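Takeout-like protein 1 (Epiphyas postvittana, PDB 4G0S) probably binds and carries small hydrophobic ligands such as fatty acids or juvenile hormone-like molecules, and holds myristic acid here. Local coordinates at residues K80-V85 against H124-Y129; D90-G95 against Q113-L118. One frame throughout, in Å; residues are numbered along the deposited sequence.

Contact 1 of 2, residues K80-V85 against H124-Y129; sequences KKNIEV and HLVVSY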
loop_
_atom_site.group_PDB
_atom_site.type_symbol
_atom_site.label_atom_id
_atom_site.label_comp_id
_atom_site.label_asym_id
_atom_site.label_seq_id
_atom_site.Cartn_x
_atom_site.Cartn_y
_atom_site.Cartn_z
ATOM N N LYS A 80 -22.983 -6.144 -6.826
ATOM C CA LYS A 80 -22.463 -4.802 -6.530
ATOM C C LYS A 80 -21.303 -4.426 -7.447
ATOM O O LYS A 80 -20.902 -3.265 -7.506
ATOM C CB LYS A 80 -21.964 -4.745 -5.077
ATOM C CG LYS A 80 -22.982 -4.337 -4.021
ATOM C CD LYS A 80 -22.246 -3.913 -2.745
ATOM C CE LYS A 80 -23.086 -2.985 -1.864
ATOM N NZ LYS A 80 -22.763 -3.099 -0.409
ATOM N N LYS A 81 -20.788 -5.430 -8.158
ATOM C CA LYS A 81 -19.497 -5.365 -8.856
ATOM C C LYS A 81 -18.488 -4.547 -8.046
ATOM O O LYS A 81 -17.922 -3.528 -8.497
ATOM C CB LYS A 81 -19.665 -4.913 -10.317
ATOM C CG LYS A 81 -20.423 -5.953 -11.148
ATOM C CD LYS A 81 -20.722 -5.481 -12.557
ATOM C CE LYS A 81 -22.076 -6.023 -13.010
ATOM N NZ LYS A 81 -22.889 -4.941 -13.602
ATOM N N ASN A 82 -18.323 -5.021 -6.816
ATOM C CA ASN A 82 -17.441 -4.476 -5.818
ATOM C C ASN A 82 -16.643 -5.625 -5.243
ATOM O O ASN A 82 -17.185 -6.748 -5.111
ATOM C CB ASN A 82 -18.274 -3.884 -4.686
ATOM C CG ASN A 82 -18.127 -2.391 -4.559
ATOM O OD1 ASN A 82 -17.972 -1.666 -5.551
ATOM N ND2 ASN A 82 -18.217 -1.910 -3.326
ATOM N N ILE A 83 -15.367 -5.347 -4.932
ATOM C CA ILE A 83 -14.481 -6.261 -4.194
ATOM C C ILE A 83 -13.928 -5.558 -2.950
ATOM O O ILE A 83 -13.408 -4.422 -3.046
ATOM C CB ILE A 83 -13.296 -6.813 -5.030
ATOM C CG1 ILE A 83 -13.773 -7.587 -6.231
ATOM C CG2 ILE A 83 -12.465 -7.758 -4.174
ATOM C CD1 ILE A 83 -12.928 -7.380 -7.478
ATOM N N GLU A 84 -14.085 -6.219 -1.794
ATOM C CA GLU A 84 -13.441 -5.788 -0.547
ATOM C C GLU A 84 -12.284 -6.741 -0.245
ATOM O O GLU A 84 -12.449 -7.965 -0.324
ATOM C CB GLU A 84 -14.396 -5.780 0.650
ATOM C CG GLU A 84 -15.737 -5.063 0.469
ATOM C CD GLU A 84 -16.359 -4.705 1.805
ATOM O OE1 GLU A 84 -15.800 -5.083 2.860
ATOM O OE2 GLU A 84 -17.413 -4.044 1.825
ATOM N N VAL A 85 -11.139 -6.167 0.127
ATOM C CA VAL A 85 -9.943 -6.912 0.489
ATOM C C VAL A 85 -9.337 -6.392 1.802
ATOM O O VAL A 85 -8.862 -5.228 1.885
ATOM C CB VAL A 85 -8.887 -6.925 -0.654
ATOM C CG1 VAL A 85 -7.651 -7.721 -0.257
ATOM C CG2 VAL A 85 -9.462 -7.545 -1.921
ATOM N N HIS A 124 -7.959 -1.859 4.729
ATOM C CA HIS A 124 -9.255 -2.192 4.182
ATOM C C HIS A 124 -9.344 -1.591 2.822
ATOM O O HIS A 124 -9.431 -0.379 2.698
ATOM C CB HIS A 124 -10.374 -1.693 5.080
ATOM C CG HIS A 124 -11.730 -2.158 4.642
ATOM N ND1 HIS A 124 -12.253 -3.351 5.039
ATOM C CD2 HIS A 124 -12.660 -1.575 3.786
ATOM C CE1 HIS A 124 -13.463 -3.510 4.460
ATOM N NE2 HIS A 124 -13.696 -2.430 3.669
ATOM N N LEU A 125 -9.223 -2.440 1.793
ATOM C CA LEU A 125 -9.273 -2.001 0.397
ATOM C C LEU A 125 -10.598 -2.387 -0.275
ATOM O O LEU A 125 -11.004 -3.560 -0.241
ATOM C CB LEU A 125 -8.084 -2.548 -0.401
ATOM C CG LEU A 125 -8.075 -2.243 -1.903
ATOM C CD1 LEU A 125 -7.670 -0.805 -2.178
ATOM C CD2 LEU A 125 -7.160 -3.229 -2.622
ATOM N N VAL A 126 -11.278 -1.369 -0.841
ATOM C CA VAL A 126 -12.565 -1.532 -1.500
ATOM C C VAL A 126 -12.346 -1.047 -2.907
ATOM O O VAL A 126 -11.834 0.106 -3.135
ATOM C CB VAL A 126 -13.684 -0.686 -0.855
ATOM C CG1 VAL A 126 -14.973 -0.718 -1.704
ATOM C CG2 VAL A 126 -13.929 -1.120 0.584
ATOM N N VAL A 127 -12.709 -1.928 -3.840
ATOM C CA VAL A 127 -12.532 -1.732 -5.268
ATOM C C VAL A 127 -13.858 -1.947 -5.935
ATOM O O VAL A 127 -14.596 -2.887 -5.602
ATOM C CB VAL A 127 -11.523 -2.723 -5.903
ATOM C CG1 VAL A 127 -11.360 -2.438 -7.402
ATOM C CG2 VAL A 127 -10.163 -2.647 -5.226
ATOM N N SER A 128 -14.186 -1.054 -6.861
ATOM C CA SER A 128 -15.363 -1.260 -7.652
ATOM C C SER A 128 -14.880 -1.686 -9.015
ATOM O O SER A 128 -13.730 -1.503 -9.340
ATOM C CB SER A 128 -16.292 -0.003 -7.663
ATOM O OG SER A 128 -15.877 0.985 -8.586
ATOM N N TYR A 129 -15.721 -2.328 -9.808
ATOM C CA TYR A 129 -15.248 -2.772 -11.128
ATOM C C TYR A 129 -16.371 -2.835 -12.141
ATOM O O TYR A 129 -17.513 -2.564 -11.834
ATOM C CB TYR A 129 -14.519 -4.121 -11.026
ATOM C CG TYR A 129 -15.424 -5.311 -10.800
ATOM C CD1 TYR A 129 -16.119 -5.910 -11.864
ATOM C CD2 TYR A 129 -15.585 -5.848 -9.533
ATOM C CE1 TYR A 129 -16.937 -6.988 -11.665
ATOM C CE2 TYR A 129 -16.399 -6.939 -9.319
ATOM C CZ TYR A 129 -17.066 -7.511 -10.399
ATOM O OH TYR A 129 -17.880 -8.609 -10.198
#

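Contact 2 of 2, residues D90-G95 against Q113-L118; sequences DATVKG and QMKLKL. With MYR (myristic acid), chain D.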
loop_
_atom_site.group_PDB
_atom_site.type_symbol
_atom_site.label_atom_id
_atom_site.label_comp_id
_atom_site.label_asym_id
_atom_site.label_seq_id
_atom_site.Cartn_x
_atom_site.Cartn_y
_atom_site.Cartn_z
ATOM N N ASP A 90 3.713 -6.421 8.469
ATOM C CA ASP A 90 4.684 -5.478 8.987
ATOM C C ASP A 90 5.384 -4.914 7.748
ATOM O O ASP A 90 5.903 -5.680 6.945
ATOM C CB ASP A 90 5.765 -6.058 9.933
ATOM C CG ASP A 90 5.416 -7.419 10.560
ATOM O OD1 ASP A 90 4.272 -7.943 10.474
ATOM O OD2 ASP A 90 6.361 -7.971 11.176
ATOM N N ALA A 91 5.411 -3.588 7.611
ATOM C CA ALA A 91 6.091 -2.939 6.501
ATOM C C ALA A 91 7.243 -2.009 6.892
ATOM O O ALA A 91 7.381 -1.550 8.061
ATOM C CB ALA A 91 5.086 -2.196 5.634
ATOM N N THR A 92 8.116 -1.777 5.915
ATOM C CA THR A 92 9.085 -0.707 6.049
ATOM C C THR A 92 8.935 0.291 4.899
ATOM O O THR A 92 8.633 -0.098 3.817
ATOM C CB THR A 92 10.512 -1.271 6.145
ATOM O OG1 THR A 92 10.611 -2.090 7.321
ATOM C CG2 THR A 92 11.503 -0.133 6.280
ATOM N N VAL A 93 9.114 1.573 5.167
ATOM C CA VAL A 93 8.976 2.634 4.157
ATOM C C VAL A 93 10.238 3.454 4.209
ATOM O O VAL A 93 10.515 4.087 5.222
ATOM C CB VAL A 93 7.779 3.593 4.438
ATOM C CG1 VAL A 93 7.744 4.757 3.431
ATOM C CG2 VAL A 93 6.474 2.832 4.460
ATOM N N LYS A 94 10.973 3.469 3.111
ATOM C CA LYS A 94 12.233 4.161 3.063
ATOM C C LYS A 94 12.196 5.253 2.004
ATOM O O LYS A 94 11.313 5.248 1.142
ATOM C CB LYS A 94 13.375 3.175 2.768
ATOM C CG LYS A 94 13.732 2.261 3.940
ATOM C CD LYS A 94 14.721 1.160 3.540
ATOM C CE LYS A 94 15.114 0.298 4.759
ATOM N NZ LYS A 94 16.112 -0.781 4.428
ATOM N N GLY A 95 13.152 6.175 2.084
ATOM C CA GLY A 95 13.416 7.087 0.981
ATOM C C GLY A 95 14.022 8.389 1.452
ATOM O O GLY A 95 14.243 8.601 2.643
ATOM N N GLN A 113 17.478 10.865 5.214
ATOM C CA GLN A 113 16.895 9.560 4.949
ATOM C C GLN A 113 15.894 9.221 6.019
ATOM O O GLN A 113 16.067 9.593 7.140
ATOM C CB GLN A 113 17.973 8.452 4.923
ATOM C CG GLN A 113 18.886 8.453 3.696
ATOM C CD GLN A 113 18.115 8.394 2.391
ATOM O OE1 GLN A 113 17.332 7.467 2.156
ATOM N NE2 GLN A 113 18.310 9.400 1.539
ATOM N N MET A 114 14.860 8.481 5.624
ATOM C CA MET A 114 13.806 7.990 6.501
ATOM C C MET A 114 13.802 6.472 6.437
ATOM O O MET A 114 14.054 5.889 5.401
ATOM C CB MET A 114 12.448 8.472 5.978
ATOM C CG MET A 114 11.279 7.982 6.799
ATOM S SD MET A 114 9.765 8.841 6.416
ATOM C CE MET A 114 9.003 7.705 5.260
ATOM N N LYS A 115 13.508 5.854 7.564
ATOM C CA LYS A 115 13.116 4.442 7.653
ATOM C C LYS A 115 11.965 4.395 8.633
ATOM O O LYS A 115 12.182 4.609 9.830
ATOM C CB LYS A 115 14.265 3.568 8.216
ATOM C CG LYS A 115 13.838 2.109 8.318
ATOM C CD LYS A 115 14.962 1.117 8.554
ATOM C CE LYS A 115 14.318 -0.232 8.888
ATOM N NZ LYS A 115 15.373 -1.148 9.396
ATOM N N LEU A 116 10.737 4.156 8.145
ATOM C CA LEU A 116 9.597 3.942 9.059
ATOM C C LEU A 116 9.422 2.475 9.146
ATOM O O LEU A 116 9.495 1.811 8.137
ATOM C CB LEU A 116 8.274 4.419 8.464
ATOM C CG LEU A 116 7.572 5.737 8.469
ATOM C CD1 LEU A 116 6.379 5.489 7.577
ATOM C CD2 LEU A 116 7.161 6.117 9.899
ATOM N N LYS A 117 9.094 1.969 10.322
ATOM C CA LYS A 117 8.760 0.546 10.470
ATOM C C LYS A 117 7.366 0.459 11.003
ATOM O O LYS A 117 7.088 0.958 12.106
ATOM C CB LYS A 117 9.665 -0.103 11.511
ATOM C CG LYS A 117 10.884 -0.764 10.967
ATOM C CD LYS A 117 11.237 -1.942 11.876
ATOM C CE LYS A 117 12.734 -2.034 12.157
ATOM N NZ LYS A 117 13.040 -2.809 13.413
ATOM N N LEU A 118 6.499 -0.195 10.239
ATOM C CA LEU A 118 5.107 -0.388 10.604
ATOM C C LEU A 118 4.858 -1.789 11.150
ATOM O O LEU A 118 5.290 -2.771 10.563
ATOM C CB LEU A 118 4.212 -0.103 9.406
ATOM C CG LEU A 118 4.387 1.315 8.855
ATOM C CD1 LEU A 118 3.483 1.493 7.647
ATOM C CD2 LEU A 118 4.092 2.355 9.943
HETATM C C1 MYR D . 1.035 0.323 3.198
HETATM O O1 MYR D . 1.171 -0.334 4.249
HETATM O O2 MYR D . 0.769 -0.290 2.133
HETATM C C2 MYR D . 1.166 1.855 3.203
HETATM C C3 MYR D . 1.881 2.528 4.398
HETATM C C4 MYR D . 0.977 3.165 5.458
HETATM C C5 MYR D . 1.406 4.546 5.999
HETATM C C6 MYR D . 2.155 4.544 7.342
HETATM C C7 MYR D . 1.752 5.699 8.244
HETATM C C8 MYR D . 2.806 6.101 9.268
HETATM C C9 MYR D . 2.974 7.623 9.357
HETATM C C10 MYR D . 3.972 8.155 8.338
HETATM C C11 MYR D . 3.901 9.670 8.159
HETATM C C12 MYR D . 5.267 10.278 7.899
HETATM C C13 MYR D . 5.450 11.481 8.843
HETATM C C14 MYR D . 6.869 12.004 8.883
#

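Contact 1 of 2, residues K80-V85 against H124-Y129
CG of Y129 sits between the backbone N and the carbonyl carbon (chi1 74°), and this swings the ring across the strand pair to lie over K81. K81 in turn has CG anti to its carbonyl carbon, with CB over one ring face and CG just past its rim, beside CE1, the two side chains crossing at about a right angle. CB of K81 lies 3.7 Å from the ring centroid of Y129, a CH-pi contact offset toward the rim, while CD1 of I83 reaches Y129 CD2 at 3.7 Å. The backbone N of Y129 donates to K81 O (2.8 Å). On its other side, toward strand 54-77, K81 and N82 lie opposite D77 in a G1 beta bulge. The antiparallel ladder continues through the hydrogen-bonded pairs I83-V127 and V85-L125; I83 N to V127 O is short and nearly straight (2.7 Å, 171°). These four side chains share one sheet face with a bound myristic acid nearby, the side chain of V85 about 6 Å from it. On the other face OD1 of N82 rests against CB of S128 (3.2 Å), and OE1 of E84 meets the edge of the H124 ring at CE1, also 3.2 Å, with carboxylate and ring planes 81° apart. The Y129 ring is thus held by the indole N-H of W76 at its hydroxyl and by a lysine's aliphatic start over its face.

Contact 2 of 2, residues D90-G95 against Q113-L118
V93 and L116 lie side by side, with CB of V93 3.9 Å from CD1 of L116, and the same leucine methyl touches C10 of the myristic acid at 3.7 Å. L118 meets the ligand earlier along its chain, its CD1 3.3 Å from MYR C6. Extended through CG (chi1 178°) but bent at chi3, M114 brings CE against CG1 of V93 (3.7 Å). On the reverse face, CG2 of T92 packs on CG of K115 (3.8 Å), OG1 of T92 stands near CG of K117, and K94 runs alongside K115 with their like-charged NZ atoms 5.0 Å apart. A serine in place of T92 removes the methyl that CG of K115 packs on, and the lysine chain would probably be freer to turn. This amphipathic antiparallel pair belongs to the long, curved sheet of the JHBP fold, with apolar residues toward the fatty acid and lysines outward. V93 and L116 are a hydrogen-bonded pair, their backbones bonding both ways, with L116 N to V93 O at 2.9 Å. Farther out, strand 54-77 touches A91 and V93 through L63 and L58, and strand 155-160 brings F158 to L116 and A156 to L118.

Overall arrangement
From the N terminus, the chain runs through helix 13-27 and strands 42-51 and 54-77 before turning into strand 82-100, whose start enters contact 1 and whose later part enters contact 2. It then passes through strands 102-103 and 106-111 and returns along strand 113-133. Residues 113-118 close the inner loop at contact 2, and residues 124-129 close the outer one at contact 1, so contact 2 is nested inside contact 1. The same two long strands are thus paired at places whose centres lie 27 Å apart, on opposite sides of the chain's centre. Strand 54-77 flanks both, while strands 139-153 and 155-160 adjoin contacts 1 and 2 respectively.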